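Local coordinates for protein phosphoserine aminotransferase SerC (Cytophaga hutchinsonii ATCC 33406, PDB 3FFR) that probably catalyses, as a PLP-dependent class-V aminotransferase, the reversible transfer of an amino group between phosphoserine and 2-oxoglutarate in serine biosynthesis, at residues G223-T227 / T240-P244; V208-K213 / I228-L232. One frame throughout, in Å; residues are numbered along the deposited sequence.

Contact 1 of 2, residues G223-T227 / T240-P244; sequences GTYHT and TPETP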
loop_
_atom_site.group_PDB
_atom_site.type_symbol
_atom_site.label_atom_id
_atom_site.label_comp_id
_atom_site.label_asym_id
_atom_site.label_seq_id
_atom_site.Cartn_x
_atom_site.Cartn_y
_atom_site.Cartn_z
ATOM N N GLY A 223 -11.791 -2.511 -13.359
ATOM C CA GLY A 223 -11.320 -1.715 -12.242
ATOM C C GLY A 223 -11.180 -0.235 -12.523
ATOM O O GLY A 223 -11.797 0.315 -13.425
ATOM N N THR A 224 -10.281 0.373 -11.740
ATOM C CA THR A 224 -10.039 1.816 -11.820
ATOM C C THR A 224 -8.543 2.095 -11.918
ATOM O O THR A 224 -7.971 1.961 -13.004
ATOM C CB THR A 224 -10.712 2.624 -10.680
ATOM O OG1 THR A 224 -10.187 2.243 -9.402
ATOM C CG2 THR A 224 -12.261 2.495 -10.717
ATOM N N TYR A 225 -7.944 2.490 -10.807
ATOM C CA TYR A 225 -6.514 2.855 -10.796
ATOM C C TYR A 225 -5.587 1.696 -11.042
ATOM O O TYR A 225 -4.484 1.867 -11.597
ATOM C CB TYR A 225 -6.131 3.639 -9.500
ATOM C CG TYR A 225 -6.090 2.814 -8.253
ATOM C CD1 TYR A 225 -7.238 2.232 -7.731
ATOM C CD2 TYR A 225 -4.903 2.591 -7.605
ATOM C CE1 TYR A 225 -7.191 1.430 -6.602
ATOM C CE2 TYR A 225 -4.836 1.797 -6.455
ATOM C CZ TYR A 225 -5.980 1.205 -5.972
ATOM O OH TYR A 225 -5.918 0.397 -4.868
ATOM N N HIS A 226 -5.990 0.518 -10.604
ATOM C CA HIS A 226 -5.171 -0.670 -10.767
ATOM C C HIS A 226 -5.669 -1.676 -11.787
ATOM O O HIS A 226 -5.506 -2.886 -11.619
ATOM C CB HIS A 226 -4.729 -1.321 -9.448
ATOM C CG HIS A 226 -3.606 -0.583 -8.763
ATOM N ND1 HIS A 226 -3.185 -0.866 -7.474
ATOM C CD2 HIS A 226 -2.845 0.448 -9.190
ATOM C CE1 HIS A 226 -2.184 -0.059 -7.158
ATOM N NE2 HIS A 226 -1.980 0.773 -8.172
ATOM N N THR A 227 -6.261 -1.166 -12.859
ATOM C CA THR A 227 -6.458 -2.009 -14.017
ATOM C C THR A 227 -5.069 -2.228 -14.588
ATOM O O THR A 227 -4.161 -1.406 -14.399
ATOM C CB THR A 227 -7.337 -1.398 -15.131
ATOM O OG1 THR A 227 -6.647 -0.301 -15.790
ATOM C CG2 THR A 227 -8.705 -0.965 -14.562
ATOM N N THR A 240 3.743 5.034 -11.300
ATOM C CA THR A 240 2.524 4.328 -10.834
ATOM C C THR A 240 1.338 5.252 -10.962
ATOM O O THR A 240 1.491 6.462 -10.994
ATOM C CB THR A 240 2.671 3.863 -9.382
ATOM O OG1 THR A 240 2.985 4.978 -8.547
ATOM C CG2 THR A 240 3.825 2.798 -9.257
ATOM N N PRO A 241 0.115 4.693 -11.025
ATOM C CA PRO A 241 -1.056 5.584 -11.151
ATOM C C PRO A 241 -1.280 6.510 -9.971
ATOM O O PRO A 241 -1.553 7.710 -10.139
ATOM C CB PRO A 241 -2.216 4.604 -11.270
ATOM C CG PRO A 241 -1.589 3.369 -11.922
ATOM C CD PRO A 241 -0.220 3.271 -11.242
ATOM N N GLU A 242 -1.166 5.928 -8.801
ATOM C CA GLU A 242 -1.327 6.630 -7.525
ATOM C C GLU A 242 0.035 6.917 -6.876
ATOM O O GLU A 242 1.058 6.461 -7.380
ATOM C CB GLU A 242 -2.189 5.796 -6.574
ATOM C CG GLU A 242 -1.442 4.697 -5.799
ATOM C CD GLU A 242 -1.037 3.427 -6.592
ATOM O OE1 GLU A 242 -1.072 3.386 -7.838
ATOM O OE2 GLU A 242 -0.670 2.434 -5.940
ATOM N N THR A 243 0.062 7.666 -5.763
ATOM C CA THR A 243 1.340 7.900 -5.077
ATOM C C THR A 243 1.721 6.571 -4.403
ATOM O O THR A 243 0.983 6.079 -3.548
ATOM C CB THR A 243 1.286 9.033 -4.054
ATOM O OG1 THR A 243 0.588 10.159 -4.639
ATOM C CG2 THR A 243 2.727 9.427 -3.601
ATOM N N PRO A 244 2.872 6.008 -4.771
ATOM C CA PRO A 244 3.188 4.695 -4.237
ATOM C C PRO A 244 4.085 4.707 -3.020
ATOM O O PRO A 244 4.527 5.756 -2.578
ATOM C CB PRO A 244 3.990 4.100 -5.366
ATOM C CG PRO A 244 4.775 5.235 -5.882
ATOM C CD PRO A 244 3.892 6.450 -5.758
#
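Tyr-225 and His-226 meet Pro-241 and Glu-242 in a buried contact between two loops, centred on a His-carboxylate hydrogen bond. The loops flank helix 228-235 in the PLP-binding part of a class-V aminotransferase. Residues 223-227 include a type I beta turn from Thr-224 to Thr-227. Thr-227 is the N-cap of the helix that follows.

NE2 of His-226 donates to OE1 of Glu-242 at 2.8 Å. The bond is bent, with an N-H...O angle of 143°. OE1 is met from above the carboxylate plane and lies tilted from the imidazole plane. Ring and carboxylate are turned 64° apart. The other ring nitrogen, ND1, is hydrogen-bonded to OE2 of Glu-72 on helix 70-81. The two bonds fix the rotation of the ring.

Tyr-225 lies against the imidazole within its own loop. Its CE2 sits over the centre of the imidazole face, 3.2 Å above the plane. The chi1 of 72° sets its CG between the backbone N and the carbonyl carbon. The phenol edge then meets the carboxylate, with CD2 of Tyr-225 3.9 Å from OE1 of Glu-242. The two planes are nearly perpendicular.

The second subunit is close. Thr-243 OG1 hydrogen-bonds to the PLP-lysine side chain of the other chain, so residues 240-244 reach the neighbouring active site. The side chain of Glu-242 is about 6 Å from a bound serine. Within the same loop, Thr-240 OG1 donates to the carbonyl O of Glu-242 at 2.7 Å, which links the main chain of Glu-242 to the Thr-240 side chain. Pro-241 completes the contact by resting its ring on the other loop's backbone, with CG 3.3 Å from Tyr-225 O.

Contact 2 of 2, residues V208-K213 / I228-L232; sequences VIEKSK and IPSML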
loop_
_atom_site.group_PDB
_atom_site.type_symbol
_atom_site.label_atom_id
_atom_site.label_comp_id
_atom_site.label_asym_id
_atom_site.label_seq_id
_atom_site.Cartn_x
_atom_site.Cartn_y
_atom_site.Cartn_z
ATOM N N VAL A 208 -1.410 -12.037 -20.474
ATOM C CA VAL A 208 -2.180 -11.530 -19.356
ATOM C C VAL A 208 -2.713 -10.125 -19.693
ATOM O O VAL A 208 -3.900 -9.829 -19.522
ATOM C CB VAL A 208 -1.336 -11.497 -18.054
ATOM C CG1 VAL A 208 -2.160 -10.908 -16.909
ATOM C CG2 VAL A 208 -0.880 -12.939 -17.658
ATOM N N ILE A 209 -1.821 -9.294 -20.215
ATOM C CA ILE A 209 -2.146 -7.902 -20.595
ATOM C C ILE A 209 -3.272 -7.923 -21.632
ATOM O O ILE A 209 -4.272 -7.223 -21.528
ATOM C CB ILE A 209 -0.887 -7.176 -21.139
ATOM C CG1 ILE A 209 0.141 -6.975 -19.978
ATOM C CG2 ILE A 209 -1.266 -5.821 -21.781
ATOM C CD1 ILE A 209 1.579 -6.736 -20.444
ATOM N N GLU A 210 -3.121 -8.779 -22.622
ATOM C CA GLU A 210 -4.117 -8.831 -23.706
ATOM C C GLU A 210 -5.470 -9.298 -23.223
ATOM O O GLU A 210 -6.510 -8.828 -23.697
ATOM C CB GLU A 210 -3.638 -9.673 -24.878
ATOM C CG GLU A 210 -2.547 -8.941 -25.651
ATOM C CD GLU A 210 -2.928 -7.476 -26.071
ATOM O OE1 GLU A 210 -4.059 -7.237 -26.602
ATOM O OE2 GLU A 210 -2.061 -6.565 -25.902
ATOM N N LYS A 211 -5.469 -10.190 -22.249
ATOM C CA LYS A 211 -6.755 -10.674 -21.718
ATOM C C LYS A 211 -7.495 -9.509 -21.045
ATOM O O LYS A 211 -8.702 -9.336 -21.218
ATOM C CB LYS A 211 -6.569 -11.864 -20.746
ATOM C CG LYS A 211 -7.869 -12.322 -20.058
ATOM C CD LYS A 211 -8.905 -12.922 -21.023
ATOM C CE LYS A 211 -10.189 -13.357 -20.307
ATOM N NZ LYS A 211 -10.001 -14.546 -19.460
ATOM N N SER A 212 -6.769 -8.701 -20.279
ATOM C CA SER A 212 -7.400 -7.572 -19.598
ATOM C C SER A 212 -8.003 -6.585 -20.599
ATOM O O SER A 212 -9.127 -6.050 -20.420
ATOM C CB SER A 212 -6.443 -6.887 -18.600
ATOM O OG SER A 212 -5.465 -6.110 -19.244
ATOM N N LYS A 213 -7.252 -6.334 -21.658
ATOM C CA LYS A 213 -7.715 -5.436 -22.723
ATOM C C LYS A 213 -8.962 -5.993 -23.423
ATOM O O LYS A 213 -9.890 -5.239 -23.771
ATOM C CB LYS A 213 -6.590 -5.149 -23.725
ATOM C CG LYS A 213 -5.515 -4.267 -23.109
ATOM C CD LYS A 213 -4.220 -4.252 -23.876
ATOM C CE LYS A 213 -4.325 -3.614 -25.174
ATOM N NZ LYS A 213 -2.988 -3.781 -25.833
ATOM N N ILE A 228 -4.894 -3.335 -15.315
ATOM C CA ILE A 228 -3.621 -3.566 -15.980
ATOM C C ILE A 228 -3.251 -2.405 -16.942
ATOM O O ILE A 228 -2.133 -1.906 -16.900
ATOM C CB ILE A 228 -3.560 -4.960 -16.660
ATOM C CG1 ILE A 228 -3.386 -6.027 -15.558
ATOM C CG2 ILE A 228 -2.359 -5.054 -17.641
ATOM C CD1 ILE A 228 -3.574 -7.449 -16.080
ATOM N N PRO A 229 -4.173 -1.962 -17.811
ATOM C CA PRO A 229 -3.809 -0.858 -18.707
ATOM C C PRO A 229 -3.410 0.417 -17.995
ATOM O O PRO A 229 -2.483 1.111 -18.422
ATOM C CB PRO A 229 -5.066 -0.684 -19.553
ATOM C CG PRO A 229 -5.614 -2.074 -19.624
ATOM C CD PRO A 229 -5.438 -2.585 -18.228
ATOM N N SER A 230 -4.076 0.692 -16.896
ATOM C CA SER A 230 -3.758 1.880 -16.092
ATOM C C SER A 230 -2.316 1.778 -15.564
ATOM O O SER A 230 -1.512 2.687 -15.702
ATOM C CB SER A 230 -4.769 2.084 -14.976
ATOM O OG SER A 230 -4.357 3.104 -14.069
HETATM N N MSE A 231 -1.999 0.630 -14.976
HETATM C CA MSE A 231 -0.673 0.411 -14.383
HETATM C C MSE A 231 0.425 0.382 -15.440
HETATM O O MSE A 231 1.547 0.903 -15.222
HETATM C CB MSE A 231 -0.665 -0.872 -13.549
HETATM C CG MSE A 231 -1.470 -0.772 -12.256
HETATM SE SE MSE A 231 -1.279 -2.314 -11.144
HETATM C CE MSE A 231 -2.285 -3.566 -12.229
ATOM N N LEU A 232 0.090 -0.192 -16.591
ATOM C CA LEU A 232 1.047 -0.383 -17.671
ATOM C C LEU A 232 1.450 0.936 -18.294
ATOM O O LEU A 232 2.635 1.186 -18.565
ATOM C CB LEU A 232 0.498 -1.368 -18.718
ATOM C CG LEU A 232 1.456 -1.985 -19.735
ATOM C CD1 LEU A 232 2.633 -2.722 -19.023
ATOM C CD2 LEU A 232 0.631 -2.939 -20.604
#
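Ile-228 opens the second segment and packs on three residues of helix 206-217. Its CD1 meets CG1 of Val-208 at 3.8 Å. Its CG2 branch, anti to the backbone N, lies 3.9 Å from CG1 of Ile-209. These side chains cross at about a right angle. Beside them, Ser-212 brings its OG to 3.4 Å from CB of Ile-228. Ile-228 also touches Trp-202 and Leu-204 of strand 200-205.

The Ser-212 hydroxyl is buried, but it has a partner in its own helix. With chi1 at 74°, it turns back and donates to the carbonyl O of Ile-209 at 2.8 Å. The same oxygen also accepts the backbone N-H of Lys-213. With an alanine here the hydroxyl is gone, and Ile-209 O would probably lose its second donor while a small gap opens against Ile-228 and Pro-229.

Pro-229 comes next, at the more exposed margin. Its CD faces OG of Ser-212. Its CG touches CG of Lys-213, in the aliphatic part of the lysine chain. The far end of that chain bends at chi3 and forms a salt bridge, NZ of Lys-213 to OE2 of Glu-210 at 2.9 Å, on the syn side of the carboxylate.

One turn after Ile-228, Leu-232 closes the segment. Its CD2 meets CG2 of Ile-209 at 3.6 Å and also approaches CD1 of that residue. The two short helical segments run at 124° to each other, with axes 10.1 Å apart at closest approach. This is apolar helix-helix packing against the seven-stranded mixed sheet of the aminotransferase fold.

Both contacts are buried and share helix 228-235: contact 1 joins the loops before and after it, and contact 2 packs its first turn on helix 206-217. They touch where Ser-230 OG lies 2.8 Å from Tyr-225 O, a probable hydrogen bond, and where the same OG packs on CG of Pro-241. Their chemistry differs. Contact 1 is largely polar, built on a histidine and a carboxylate, and lies next to the second subunit and its PLP site. Contact 2 is apolar between the helices; the salt bridge at its exposed margin lies within helix 206-217, and no other chain of the assembly touches its segments.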